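Local coordinates for protein cytochrome c, putative (Shewanella oneidensis, PDB 1SP3) that carries eight c-type hemes and probably works as a respiratory oxidoreductase, an octaheme tetrathionate reductase, at residues W362-M370 / K382-A390. Numbering follows the deposited sequence.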
loop_
_atom_site.group_PDB
_atom_site.type_symbol
_atom_site.label_atom_id
_atom_site.label_comp_id
_atom_site.label_asym_id
_atom_site.label_seq_id
_atom_site.Cartn_x
_atom_site.Cartn_y
_atom_site.Cartn_z
ATOM N N TRP A 362 -21.775 0.410 -16.036
ATOM C CA TRP A 362 -20.374 0.271 -16.339
ATOM C C TRP A 362 -19.915 0.988 -17.599
ATOM O O TRP A 362 -18.744 1.398 -17.665
ATOM C CB TRP A 362 -19.981 -1.215 -16.427
ATOM C CG TRP A 362 -19.746 -1.870 -15.112
ATOM C CD1 TRP A 362 -20.430 -2.918 -14.587
ATOM C CD2 TRP A 362 -18.765 -1.515 -14.142
ATOM N NE1 TRP A 362 -19.952 -3.241 -13.339
ATOM C CE2 TRP A 362 -18.910 -2.413 -13.046
ATOM C CE3 TRP A 362 -17.761 -0.535 -14.079
ATOM C CZ2 TRP A 362 -18.067 -2.389 -11.930
ATOM C CZ3 TRP A 362 -16.936 -0.487 -12.928
ATOM C CH2 TRP A 362 -17.100 -1.413 -11.886
ATOM N N ASN A 363 -20.782 1.111 -18.616
ATOM C CA ASN A 363 -20.351 1.770 -19.868
ATOM C C ASN A 363 -20.087 3.231 -19.597
ATOM O O ASN A 363 -19.145 3.756 -20.046
ATOM C CB ASN A 363 -21.368 1.677 -21.085
ATOM C CG ASN A 363 -21.500 0.263 -21.685
ATOM O OD1 ASN A 363 -22.551 -0.417 -21.518
ATOM N ND2 ASN A 363 -20.490 -0.166 -22.449
ATOM N N LEU A 364 -21.020 3.883 -18.928
ATOM C CA LEU A 364 -20.896 5.268 -18.487
ATOM C C LEU A 364 -19.672 5.431 -17.550
ATOM O O LEU A 364 -18.880 6.357 -17.724
ATOM C CB LEU A 364 -22.145 5.616 -17.679
ATOM C CG LEU A 364 -22.745 7.042 -17.549
ATOM C CD1 LEU A 364 -23.253 7.399 -16.137
ATOM C CD2 LEU A 364 -21.975 8.216 -18.243
ATOM N N ALA A 365 -19.535 4.562 -16.542
ATOM C CA ALA A 365 -18.350 4.630 -15.660
ATOM C C ALA A 365 -17.041 4.480 -16.460
ATOM O O ALA A 365 -16.111 5.269 -16.305
ATOM C CB ALA A 365 -18.462 3.657 -14.482
ATOM N N ALA A 366 -17.003 3.539 -17.389
ATOM C CA ALA A 366 -15.846 3.389 -18.286
ATOM C C ALA A 366 -15.547 4.605 -19.127
ATOM O O ALA A 366 -14.368 5.020 -19.255
ATOM C CB ALA A 366 -16.042 2.175 -19.235
ATOM N N LYS A 367 -16.607 5.166 -19.734
ATOM C CA LYS A 367 -16.458 6.308 -20.648
ATOM C C LYS A 367 -15.926 7.502 -19.847
ATOM O O LYS A 367 -14.929 8.172 -20.214
ATOM C CB LYS A 367 -17.824 6.659 -21.293
ATOM C CG LYS A 367 -17.916 8.116 -21.934
ATOM C CD LYS A 367 -19.458 8.636 -22.116
ATOM C CE LYS A 367 -19.647 10.027 -22.837
ATOM N NZ LYS A 367 -19.741 11.162 -21.876
ATOM N N LEU A 368 -16.585 7.768 -18.742
ATOM C CA LEU A 368 -16.188 8.917 -17.905
ATOM C C LEU A 368 -14.801 8.751 -17.240
ATOM O O LEU A 368 -14.084 9.729 -17.132
ATOM C CB LEU A 368 -17.265 9.252 -16.865
ATOM C CG LEU A 368 -18.633 9.760 -17.364
ATOM C CD1 LEU A 368 -19.604 9.852 -16.123
ATOM C CD2 LEU A 368 -18.510 11.169 -18.174
ATOM N N GLY A 369 -14.425 7.522 -16.853
ATOM C CA GLY A 369 -13.124 7.240 -16.252
ATOM C C GLY A 369 -12.014 7.295 -17.315
ATOM O O GLY A 369 -10.903 7.764 -17.077
ATOM N N MET A 370 -12.292 6.812 -18.510
ATOM C CA MET A 370 -11.295 6.915 -19.585
ATOM C C MET A 370 -11.078 8.326 -20.141
ATOM O O MET A 370 -9.948 8.686 -20.510
ATOM C CB MET A 370 -11.608 5.950 -20.715
ATOM C CG MET A 370 -11.586 4.461 -20.233
ATOM S SD MET A 370 -9.909 3.890 -19.811
ATOM C CE MET A 370 -9.639 3.116 -21.432
ATOM N N LYS A 382 -9.345 5.776 -26.577
ATOM C CA LYS A 382 -10.755 6.013 -26.349
ATOM C C LYS A 382 -11.405 4.719 -25.910
ATOM O O LYS A 382 -11.146 3.646 -26.483
ATOM C CB LYS A 382 -11.442 6.496 -27.650
ATOM C CG LYS A 382 -11.328 8.030 -27.856
ATOM C CD LYS A 382 -10.785 8.403 -29.223
ATOM C CE LYS A 382 -10.604 9.922 -29.310
ATOM N NZ LYS A 382 -11.968 10.562 -29.294
ATOM N N TYR A 383 -12.289 4.846 -24.930
ATOM C CA TYR A 383 -13.146 3.739 -24.566
ATOM C C TYR A 383 -13.825 3.254 -25.845
ATOM O O TYR A 383 -14.359 4.106 -26.608
ATOM C CB TYR A 383 -14.180 4.188 -23.559
ATOM C CG TYR A 383 -15.163 3.110 -23.235
ATOM C CD1 TYR A 383 -14.736 1.820 -23.031
ATOM C CD2 TYR A 383 -16.528 3.386 -23.126
ATOM C CE1 TYR A 383 -15.607 0.838 -22.738
ATOM C CE2 TYR A 383 -17.425 2.385 -22.815
ATOM C CZ TYR A 383 -16.959 1.115 -22.608
ATOM O OH TYR A 383 -17.804 0.054 -22.289
ATOM N N SER A 384 -13.807 1.925 -26.085
ATOM C CA SER A 384 -14.393 1.427 -27.329
ATOM C C SER A 384 -15.914 1.318 -27.282
ATOM O O SER A 384 -16.545 1.224 -28.309
ATOM C CB SER A 384 -13.756 0.111 -27.800
ATOM O OG SER A 384 -14.199 -0.934 -26.981
ATOM N N GLY A 385 -16.497 1.328 -26.078
ATOM C CA GLY A 385 -17.911 1.106 -25.958
ATOM C C GLY A 385 -18.279 -0.308 -25.567
ATOM O O GLY A 385 -19.401 -0.544 -25.318
ATOM N N GLU A 386 -17.320 -1.217 -25.501
ATOM C CA GLU A 386 -17.549 -2.602 -25.118
ATOM C C GLU A 386 -16.629 -2.985 -23.912
ATOM O O GLU A 386 -15.405 -2.780 -23.942
ATOM C CB GLU A 386 -17.187 -3.515 -26.293
ATOM C CG GLU A 386 -18.253 -3.745 -27.361
ATOM C CD GLU A 386 -17.951 -5.030 -28.141
ATOM O OE1 GLU A 386 -18.436 -6.126 -27.711
ATOM O OE2 GLU A 386 -17.196 -4.966 -29.154
ATOM N N TYR A 387 -17.211 -3.557 -22.881
ATOM C CA TYR A 387 -16.399 -3.938 -21.758
ATOM C C TYR A 387 -16.661 -5.371 -21.426
ATOM O O TYR A 387 -17.691 -5.947 -21.844
ATOM C CB TYR A 387 -16.662 -3.057 -20.563
ATOM C CG TYR A 387 -18.012 -3.276 -19.888
ATOM C CD1 TYR A 387 -18.120 -4.113 -18.759
ATOM C CD2 TYR A 387 -19.171 -2.618 -20.346
ATOM C CE1 TYR A 387 -19.318 -4.278 -18.108
ATOM C CE2 TYR A 387 -20.431 -2.771 -19.688
ATOM C CZ TYR A 387 -20.499 -3.625 -18.612
ATOM O OH TYR A 387 -21.676 -3.823 -17.935
ATOM N N ASP A 388 -15.722 -5.928 -20.647
ATOM C CA ASP A 388 -15.886 -7.223 -19.969
ATOM C C ASP A 388 -15.117 -7.222 -18.587
ATOM O O ASP A 388 -14.612 -6.139 -18.131
ATOM C CB ASP A 388 -15.513 -8.341 -20.946
ATOM C CG ASP A 388 -16.142 -9.632 -20.578
ATOM O OD1 ASP A 388 -16.670 -9.795 -19.426
ATOM O OD2 ASP A 388 -16.173 -10.547 -21.384
ATOM N N PHE A 389 -15.046 -8.375 -17.923
ATOM C CA PHE A 389 -14.275 -8.502 -16.676
ATOM C C PHE A 389 -13.143 -9.556 -16.812
ATOM O O PHE A 389 -13.364 -10.618 -17.375
ATOM C CB PHE A 389 -15.187 -8.819 -15.513
ATOM C CG PHE A 389 -16.149 -7.713 -15.174
ATOM C CD1 PHE A 389 -17.447 -7.655 -15.771
ATOM C CD2 PHE A 389 -15.746 -6.660 -14.300
ATOM C CE1 PHE A 389 -18.345 -6.613 -15.435
ATOM C CE2 PHE A 389 -16.628 -5.662 -13.951
ATOM C CZ PHE A 389 -17.939 -5.610 -14.568
ATOM N N ALA A 390 -11.946 -9.237 -16.349
ATOM C CA ALA A 390 -10.837 -10.207 -16.367
ATOM C C ALA A 390 -10.134 -10.402 -15.036
ATOM O O ALA A 390 -10.066 -9.464 -14.233
ATOM C CB ALA A 390 -9.804 -9.816 -17.430
HETATM O O HOH W 1 -23.737 -1.790 -16.662
#
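Tyr383 lies with one face against the helix, the methyl of Ala366 over the centre of its ring: CB of Ala366 is 3.7 Å from the ring centroid of Tyr383 and only 12° off the normal. The backbone N of Gly385 sits over the opposite face, while CB of Met370 packs against CB of Tyr383. At the ring's hydroxyl end, Asn363 ND2 gives a bent hydrogen bond of 2.7 Å to Tyr383 OH, with the hydroxyl tilted out of the amide plane. With an alanine at Tyr383, this amide would probably lose its hydroxyl partner and a gap would open beside the methyl of Ala366.

At the start of the helix, Trp362 joins Tyr387 and Phe389 in an aromatic cluster. Trp362 CB rests over the face of Tyr387, 3.3 Å from Tyr387 CZ, and Phe389 points its edge at the indole face, Phe389 CZ coming within 3.3 Å of Trp362 NE1. Tyr387 reaches the helix with CG between its backbone N and carbonyl carbon (chi1 71°); a water joins its OH to the backbone N of Trp362.

Tyr356 stacks on Trp362, and Ser384 OG is held by Asp339. The Trp362 side chain lies about 12 Å from a bound heme c. The contact seats helix 362-372 across the start of strand 387-397, the axes of the two short segments at 90°, where that strand runs antiparallel to 325-339 in the mixed sheet.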